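Local coordinates for uricase (Arthrobacter globiformis, PDB 2YZC), which catalyses the oxidation of uric acid by molecular oxygen to 5-hydroxyisourate, releasing hydrogen peroxide, at residues A[85-97]-A[133-146]. Numbering follows the deposited sequence.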
ATOM      1  N   THR A  85       9.094 -24.597  -5.874  1.00 19.84           N
ATOM      2  CA  THR A  85       8.896 -23.921  -4.603  1.00 19.03           C
ATOM      3  C   THR A  85       8.390 -24.917  -3.558  1.00 20.10           C
ATOM      4  O   THR A  85       8.850 -24.917  -2.414  1.00 19.08           O
ATOM      5  CB  THR A  85       7.883 -22.775  -4.762  1.00 20.14           C
ATOM      6  OG1 THR A  85       8.405 -21.816  -5.690  1.00 22.72           O
ATOM      7  CG2 THR A  85       7.615 -22.097  -3.428  1.00 19.73           C
ATOM      8  N   GLU A  86       7.450 -25.771  -3.946  1.00 20.31           N
ATOM      9  CA  GLU A  86       6.920 -26.752  -3.008  1.00 21.23           C
ATOM     10  C   GLU A  86       8.004 -27.704  -2.503  1.00 20.32           C
ATOM     11  O   GLU A  86       8.041 -28.043  -1.322  1.00 22.98           O
ATOM     12  CB  GLU A  86       5.773 -27.543  -3.647  1.00 21.86           C
ATOM     13  CG  GLU A  86       4.525 -26.709  -3.876  1.00 24.07           C
ATOM     14  CD  GLU A  86       4.452 -26.091  -5.268  1.00 27.24           C
ATOM     15  OE1 GLU A  86       5.508 -25.740  -5.841  1.00 25.74           O
ATOM     16  OE2 GLU A  86       3.321 -25.947  -5.787  1.00 29.45           O
ATOM     17  N   GLU A  87       8.892 -28.135  -3.389  1.00 20.15           N
ATOM     18  CA  GLU A  87       9.959 -29.039  -2.980  1.00 21.82           C
ATOM     19  C   GLU A  87      10.963 -28.341  -2.068  1.00 21.38           C
ATOM     20  O   GLU A  87      11.574 -28.969  -1.204  1.00 19.92           O
ATOM     21  CB  GLU A  87      10.641 -29.625  -4.216  1.00 26.23           C
ATOM     22  CG  GLU A  87       9.718 -30.574  -4.968  1.00 32.28           C
ATOM     23  CD  GLU A  87      10.223 -30.927  -6.346  1.00 35.65           C
ATOM     24  OE1 GLU A  87      11.239 -31.646  -6.446  1.00 39.90           O
ATOM     25  OE2 GLU A  87       9.600 -30.476  -7.330  1.00 35.20           O
ATOM     26  N   PHE A  88      11.122 -27.035  -2.249  1.00 19.80           N
ATOM     27  CA  PHE A  88      12.031 -26.273  -1.402  1.00 18.69           C
ATOM     28  C   PHE A  88      11.436 -26.243   0.003  1.00 18.31           C
ATOM     29  O   PHE A  88      12.136 -26.462   0.991  1.00 15.96           O
ATOM     30  CB  PHE A  88      12.182 -24.842  -1.926  1.00 18.19           C
ATOM     31  CG  PHE A  88      13.167 -24.008  -1.148  1.00 20.86           C
ATOM     32  CD1 PHE A  88      14.494 -24.414  -1.014  1.00 21.60           C
ATOM     33  CD2 PHE A  88      12.775 -22.804  -0.569  1.00 22.15           C
ATOM     34  CE1 PHE A  88      15.420 -23.630  -0.313  1.00 19.99           C
ATOM     35  CE2 PHE A  88      13.689 -22.013   0.134  1.00 22.41           C
ATOM     36  CZ  PHE A  88      15.017 -22.428   0.260  1.00 21.84           C
ATOM     37  N   LEU A  89      10.134 -25.980   0.089  1.00 16.39           N
ATOM     38  CA  LEU A  89       9.474 -25.923   1.385  1.00 16.86           C
ATOM     39  C   LEU A  89       9.510 -27.284   2.081  1.00 18.29           C
ATOM     40  O   LEU A  89       9.681 -27.360   3.303  1.00 16.71           O
ATOM     41  CB  LEU A  89       8.022 -25.455   1.225  1.00 18.92           C
ATOM     42  CG  LEU A  89       7.796 -24.041   0.673  1.00 18.26           C
ATOM     43  CD1 LEU A  89       6.300 -23.776   0.569  1.00 18.93           C
ATOM     44  CD2 LEU A  89       8.459 -23.008   1.575  1.00 18.30           C
ATOM     45  N   LEU A  90       9.349 -28.354   1.307  1.00 17.88           N
ATOM     46  CA  LEU A  90       9.371 -29.705   1.868  1.00 19.31           C
ATOM     47  C   LEU A  90      10.721 -30.002   2.519  1.00 21.65           C
ATOM     48  O   LEU A  90      10.789 -30.624   3.585  1.00 20.70           O
ATOM     49  CB  LEU A  90       9.067 -30.736   0.774  1.00 20.40           C
ATOM     50  CG  LEU A  90       7.589 -30.847   0.370  1.00 22.67           C
ATOM     51  CD1 LEU A  90       7.445 -31.618  -0.937  1.00 24.33           C
ATOM     52  CD2 LEU A  90       6.821 -31.545   1.488  1.00 26.66           C
ATOM     53  N   ARG A  91      11.796 -29.547   1.890  1.00 21.55           N
ATOM     54  CA  ARG A  91      13.112 -29.775   2.457  1.00 23.22           C
ATOM     55  C   ARG A  91      13.238 -29.042   3.792  1.00 22.19           C
ATOM     56  O   ARG A  91      13.715 -29.608   4.778  1.00 19.92           O
ATOM     57  CB  ARG A  91      14.206 -29.300   1.501  1.00 24.57           C
ATOM     58  CG  ARG A  91      15.594 -29.626   2.023  1.00 28.19           C
ATOM     59  CD  ARG A  91      16.710 -29.105   1.142  1.00 30.73           C
ATOM     60  NE  ARG A  91      18.000 -29.404   1.758  1.00 34.90           N
ATOM     61  CZ  ARG A  91      19.170 -28.947   1.328  1.00 33.43           C
ATOM     62  NH1 ARG A  91      19.230 -28.155   0.268  1.00 33.23           N
ATOM     63  NH2 ARG A  91      20.284 -29.283   1.966  1.00 35.34           N
ATOM     64  N   LEU A  92      12.802 -27.785   3.820  1.00 20.57           N
ATOM     65  CA  LEU A  92      12.863 -26.982   5.038  1.00 20.77           C
ATOM     66  C   LEU A  92      12.038 -27.604   6.160  1.00 21.30           C
ATOM     67  O   LEU A  92      12.515 -27.756   7.285  1.00 21.24           O
ATOM     68  CB  LEU A  92      12.354 -25.559   4.764  1.00 22.28           C
ATOM     69  CG  LEU A  92      13.307 -24.628   4.009  1.00 24.78           C
ATOM     70  CD1 LEU A  92      12.563 -23.394   3.502  1.00 22.49           C
ATOM     71  CD2 LEU A  92      14.451 -24.237   4.939  1.00 22.91           C
ATOM     72  N   GLY A  93      10.795 -27.954   5.846  1.00 20.10           N
ATOM     73  CA  GLY A  93       9.919 -28.545   6.839  1.00 21.00           C
ATOM     74  C   GLY A  93      10.469 -29.816   7.453  1.00 20.53           C
ATOM     75  O   GLY A  93      10.443 -29.985   8.673  1.00 20.93           O
ATOM     76  N   LYS A  94      10.962 -30.719   6.614  1.00 21.03           N
ATOM     77  CA  LYS A  94      11.512 -31.975   7.110  1.00 22.73           C
ATOM     78  C   LYS A  94      12.739 -31.718   7.975  1.00 21.23           C
ATOM     79  O   LYS A  94      12.946 -32.390   8.984  1.00 22.30           O
ATOM     80  CB  LYS A  94      11.885 -32.894   5.948  1.00 23.96           C
ATOM     81  CG  LYS A  94      10.708 -33.325   5.090  1.00 28.39           C
ATOM     82  CD  LYS A  94      11.186 -34.183   3.926  1.00 33.60           C
ATOM     83  CE  LYS A  94      10.062 -34.486   2.956  1.00 34.65           C
ATOM     84  NZ  LYS A  94      10.559 -35.228   1.757  1.00 37.87           N
ATOM     85  N   HIS A  95      13.546 -30.739   7.577  1.00 20.66           N
ATOM     86  CA  HIS A  95      14.755 -30.394   8.318  1.00 20.75           C
ATOM     87  C   HIS A  95      14.466 -30.014   9.765  1.00 21.06           C
ATOM     88  O   HIS A  95      15.057 -30.570  10.693  1.00 20.41           O
ATOM     89  CB  HIS A  95      15.480 -29.222   7.656  1.00 20.79           C
ATOM     90  CG  HIS A  95      16.521 -28.598   8.530  1.00 21.79           C
ATOM     91  ND1 HIS A  95      17.705 -29.230   8.846  1.00 23.09           N
ATOM     92  CD2 HIS A  95      16.534 -27.420   9.198  1.00 21.69           C
ATOM     93  CE1 HIS A  95      18.401 -28.469   9.674  1.00 24.20           C
ATOM     94  NE2 HIS A  95      17.712 -27.366   9.903  1.00 24.43           N
ATOM     95  N   PHE A  96      13.570 -29.050   9.957  1.00 19.77           N
ATOM     96  CA  PHE A  96      13.244 -28.600  11.305  1.00 20.97           C
ATOM     97  C   PHE A  96      12.519 -29.639  12.147  1.00 21.25           C
ATOM     98  O   PHE A  96      12.838 -29.814  13.323  1.00 24.39           O
ATOM     99  CB  PHE A  96      12.422 -27.311  11.250  1.00 19.31           C
ATOM    100  CG  PHE A  96      13.204 -26.127  10.765  1.00 21.11           C
ATOM    101  CD1 PHE A  96      14.268 -25.632  11.510  1.00 20.31           C
ATOM    102  CD2 PHE A  96      12.911 -25.541   9.539  1.00 19.74           C
ATOM    103  CE1 PHE A  96      15.038 -24.566  11.034  1.00 21.23           C
ATOM    104  CE2 PHE A  96      13.673 -24.475   9.055  1.00 22.30           C
ATOM    105  CZ  PHE A  96      14.735 -23.990   9.803  1.00 21.04           C
ATOM    106  N   THR A  97      11.553 -30.331  11.557  1.00 22.26           N
ATOM    107  CA  THR A  97      10.803 -31.334  12.305  1.00 24.33           C
ATOM    108  C   THR A  97      11.682 -32.519  12.705  1.00 27.19           C
ATOM    109  O   THR A  97      11.603 -33.010  13.834  1.00 27.52           O
ATOM    110  CB  THR A  97       9.594 -31.838  11.494  1.00 24.24           C
ATOM    111  OG1 THR A  97      10.042 -32.387  10.252  1.00 28.65           O
ATOM    112  CG2 THR A  97       8.633 -30.690  11.206  1.00 22.25           C
ATOM    113  N   ARG A 133       2.245 -16.637  -7.422  1.00 18.01           N
ATOM    114  CA  ARG A 133       1.991 -18.030  -7.082  1.00 17.63           C
ATOM    115  C   ARG A 133       2.325 -18.251  -5.610  1.00 18.68           C
ATOM    116  O   ARG A 133       3.304 -17.700  -5.098  1.00 17.23           O
ATOM    117  CB  ARG A 133       2.844 -18.932  -7.976  1.00 19.29           C
ATOM    118  CG  ARG A 133       2.866 -20.407  -7.594  1.00 19.98           C
ATOM    119  CD  ARG A 133       3.641 -21.197  -8.639  1.00 19.97           C
ATOM    120  NE  ARG A 133       3.873 -22.580  -8.235  1.00 21.25           N
ATOM    121  CZ  ARG A 133       4.528 -23.472  -8.971  1.00 21.81           C
ATOM    122  NH1 ARG A 133       5.014 -23.129 -10.159  1.00 18.64           N
ATOM    123  NH2 ARG A 133       4.717 -24.703  -8.511  1.00 20.20           N
ATOM    124  N   THR A 134       1.508 -19.053  -4.931  1.00 16.16           N
ATOM    125  CA  THR A 134       1.730 -19.318  -3.521  1.00 17.97           C
ATOM    126  C   THR A 134       1.777 -20.810  -3.216  1.00 18.41           C
ATOM    127  O   THR A 134       1.249 -21.631  -3.964  1.00 16.78           O
ATOM    128  CB  THR A 134       0.615 -18.694  -2.650  1.00 21.17           C
ATOM    129  OG1 THR A 134      -0.631 -19.357  -2.916  1.00 20.23           O
ATOM    130  CG2 THR A 134       0.462 -17.212  -2.956  1.00 23.90           C
ATOM    131  N   ALA A 135       2.421 -21.147  -2.105  1.00 18.39           N
ATOM    132  CA  ALA A 135       2.516 -22.529  -1.659  1.00 18.16           C
ATOM    133  C   ALA A 135       2.620 -22.503  -0.143  1.00 18.94           C
ATOM    134  O   ALA A 135       3.310 -21.660   0.432  1.00 18.60           O
ATOM    135  CB  ALA A 135       3.745 -23.215  -2.268  1.00 17.93           C
ATOM    136  N   VAL A 136       1.909 -23.419   0.503  1.00 17.72           N
ATOM    137  CA  VAL A 136       1.928 -23.516   1.952  1.00 18.14           C
ATOM    138  C   VAL A 136       2.060 -24.982   2.296  1.00 19.49           C
ATOM    139  O   VAL A 136       1.328 -25.819   1.764  1.00 19.40           O
ATOM    140  CB  VAL A 136       0.617 -22.996   2.592  1.00 20.83           C
ATOM    141  CG1 VAL A 136       0.624 -23.281   4.088  1.00 23.58           C
ATOM    142  CG2 VAL A 136       0.465 -21.496   2.348  1.00 22.25           C
ATOM    143  N   LEU A 137       3.011 -25.289   3.167  1.00 19.10           N
ATOM    144  CA  LEU A 137       3.220 -26.657   3.615  1.00 20.50           C
ATOM    145  C   LEU A 137       3.021 -26.685   5.115  1.00 20.25           C
ATOM    146  O   LEU A 137       3.516 -25.811   5.825  1.00 20.45           O
ATOM    147  CB  LEU A 137       4.653 -27.131   3.306  1.00 18.96           C
ATOM    148  CG  LEU A 137       5.114 -28.355   4.120  1.00 21.15           C
ATOM    149  CD1 LEU A 137       4.386 -29.608   3.646  1.00 17.08           C
ATOM    150  CD2 LEU A 137       6.625 -28.541   3.979  1.00 19.99           C
ATOM    151  N   GLU A 138       2.264 -27.662   5.598  1.00 20.43           N
ATOM    152  CA  GLU A 138       2.095 -27.815   7.030  1.00 21.04           C
ATOM    153  C   GLU A 138       2.449 -29.252   7.355  1.00 21.76           C
ATOM    154  O   GLU A 138       1.996 -30.178   6.685  1.00 21.97           O
ATOM    155  CB  GLU A 138       0.664 -27.508   7.488  1.00 23.92           C
ATOM    156  CG  GLU A 138       0.418 -26.029   7.782  1.00 28.67           C
ATOM    157  CD  GLU A 138      -0.715 -25.789   8.776  1.00 33.18           C
ATOM    158  OE1 GLU A 138      -1.026 -24.608   9.051  1.00 34.02           O
ATOM    159  OE2 GLU A 138      -1.293 -26.776   9.287  1.00 34.63           O
ATOM    160  N   ILE A 139       3.293 -29.431   8.362  1.00 21.49           N
ATOM    161  CA  ILE A 139       3.695 -30.762   8.787  1.00 22.10           C
ATOM    162  C   ILE A 139       3.127 -31.004  10.174  1.00 23.53           C
ATOM    163  O   ILE A 139       3.217 -30.148  11.058  1.00 23.45           O
ATOM    164  CB  ILE A 139       5.235 -30.919   8.858  1.00 20.81           C
ATOM    165  CG1 ILE A 139       5.837 -30.872   7.452  1.00 22.69           C
ATOM    166  CG2 ILE A 139       5.592 -32.250   9.520  1.00 22.84           C
ATOM    167  CD1 ILE A 139       7.366 -30.942   7.437  1.00 20.55           C
ATOM    168  N   SER A 140       2.522 -32.173  10.347  1.00 24.48           N
ATOM    169  CA  SER A 140       1.949 -32.573  11.617  1.00 27.89           C
ATOM    170  C   SER A 140       2.358 -34.031  11.749  1.00 29.58           C
ATOM    171  O   SER A 140       1.749 -34.910  11.141  1.00 30.95           O
ATOM    172  CB  SER A 140       0.426 -32.448  11.583  1.00 28.86           C
ATOM    173  OG  SER A 140      -0.140 -32.792  12.836  1.00 32.30           O
ATOM    174  N   GLY A 141       3.406 -34.281  12.524  1.00 31.14           N
ATOM    175  CA  GLY A 141       3.882 -35.641  12.679  1.00 33.45           C
ATOM    176  C   GLY A 141       4.472 -36.074  11.352  1.00 33.45           C
ATOM    177  O   GLY A 141       5.346 -35.397  10.809  1.00 33.19           O
ATOM    178  N   SER A 142       3.989 -37.185  10.810  1.00 33.47           N
ATOM    179  CA  SER A 142       4.500 -37.662   9.533  1.00 33.85           C
ATOM    180  C   SER A 142       3.648 -37.156   8.370  1.00 32.19           C
ATOM    181  O   SER A 142       3.978 -37.382   7.206  1.00 31.40           O
ATOM    182  CB  SER A 142       4.558 -39.196   9.520  1.00 35.32           C
ATOM    183  OG  SER A 142       3.292 -39.771   9.794  1.00 37.03           O
ATOM    184  N   GLU A 143       2.560 -36.455   8.684  1.00 31.84           N
ATOM    185  CA  GLU A 143       1.684 -35.940   7.638  1.00 30.96           C
ATOM    186  C   GLU A 143       2.217 -34.645   7.038  1.00 28.60           C
ATOM    187  O   GLU A 143       2.570 -33.710   7.759  1.00 28.04           O
ATOM    188  CB  GLU A 143       0.273 -35.684   8.178  1.00 34.67           C
ATOM    189  CG  GLU A 143      -0.763 -35.524   7.069  1.00 39.63           C
ATOM    190  CD  GLU A 143      -2.075 -34.909   7.540  1.00 43.48           C
ATOM    191  OE1 GLU A 143      -2.575 -35.292   8.621  1.00 44.42           O
ATOM    192  OE2 GLU A 143      -2.615 -34.047   6.813  1.00 44.05           O
ATOM    193  N   GLN A 144       2.271 -34.607   5.712  1.00 25.10           N
ATOM    194  CA  GLN A 144       2.727 -33.438   4.974  1.00 25.34           C
ATOM    195  C   GLN A 144       1.572 -32.971   4.087  1.00 26.70           C
ATOM    196  O   GLN A 144       1.159 -33.689   3.174  1.00 29.52           O
ATOM    197  CB  GLN A 144       3.932 -33.807   4.117  1.00 24.07           C
ATOM    198  CG  GLN A 144       5.178 -34.109   4.929  1.00 25.46           C
ATOM    199  CD  GLN A 144       6.146 -35.011   4.197  1.00 26.89           C
ATOM    200  OE1 GLN A 144       6.174 -35.043   2.968  1.00 27.96           O
ATOM    201  NE2 GLN A 144       6.959 -35.741   4.952  1.00 28.79           N
ATOM    202  N   ALA A 145       1.047 -31.780   4.365  1.00 22.73           N
ATOM    203  CA  ALA A 145      -0.071 -31.232   3.596  1.00 19.99           C
ATOM    204  C   ALA A 145       0.380 -29.992   2.843  1.00 20.72           C
ATOM    205  O   ALA A 145       1.002 -29.103   3.427  1.00 18.75           O
ATOM    206  CB  ALA A 145      -1.217 -30.881   4.525  1.00 17.57           C
ATOM    207  N   ILE A 146       0.052 -29.940   1.552  1.00 19.42           N
ATOM    208  CA  ILE A 146       0.425 -28.817   0.702  1.00 20.09           C
ATOM    209  C   ILE A 146      -0.761 -28.155   0.009  1.00 19.87           C
ATOM    210  O   ILE A 146      -1.625 -28.829  -0.571  1.00 17.54           O
ATOM    211  CB  ILE A 146       1.413 -29.258  -0.398  1.00 20.76           C
ATOM    212  CG1 ILE A 146       2.692 -29.800   0.238  1.00 18.62           C
ATOM    213  CG2 ILE A 146       1.725 -28.089  -1.318  1.00 20.36           C
ATOM    214  CD1 ILE A 146       3.661 -30.393  -0.767  1.00 21.91           C
TER
HETATM  215  O   HOH W   1       2.754 -23.258  -5.704  1.00 23.11           O
HETATM  216  O   HOH W   2       7.960 -35.629   1.065  1.00 32.01           O
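Glu-86 and Arg-133 meet at one end of this helix-on-sheet contact, with carboxylate and guanidinium planes turned 68° apart. They form a salt bridge of two weak bonds: NH2 of Arg-133 lies 3.0 Å from OE1 of Glu-86 at a bent angle, and a longer, straighter one, weak as well, runs to OE2. A water completes the link, donating to OE2 of Glu-86 and to the backbone O of Thr-134 while accepting from NE of Arg-133; NH1 of Arg-133 pairs with Asp-200 of helix 199-216. The bend in the Glu-86 chain (chi2 93°) folds its carboxylate toward the arginine, while CG rests 3.9 Å from CB of Ala-135. With an alanine replacing Glu-86, NH2 of Arg-133 is likely to lose its partner on the helix, and the bridging water one of its acceptors. Further along, Leu-89 sets CD1 over Ala-135, and Leu-90 crosses Leu-137 and Ile-146 at about right angles, its CD2 3.8 Å from Leu-137 CD1. At Gly-93 the delta methyl of Ile-139 comes right up to the helix backbone, CD1 3.3 Å from Gly-93 C, where a CB would clash with it and with Leu-137 CD2. Beside the hydrophobic row, a second water joins Lys-94 NZ to Gln-144 OE1. The axes of helix 85-97 and strand 133-140 approach to 8.6 Å and cross at 26°, a worked case of an amphipathic helix packed on the hairpin of strands 133-140 and 143-146, part of the antiparallel sheet of the uricase family's tunnelling fold (T-fold).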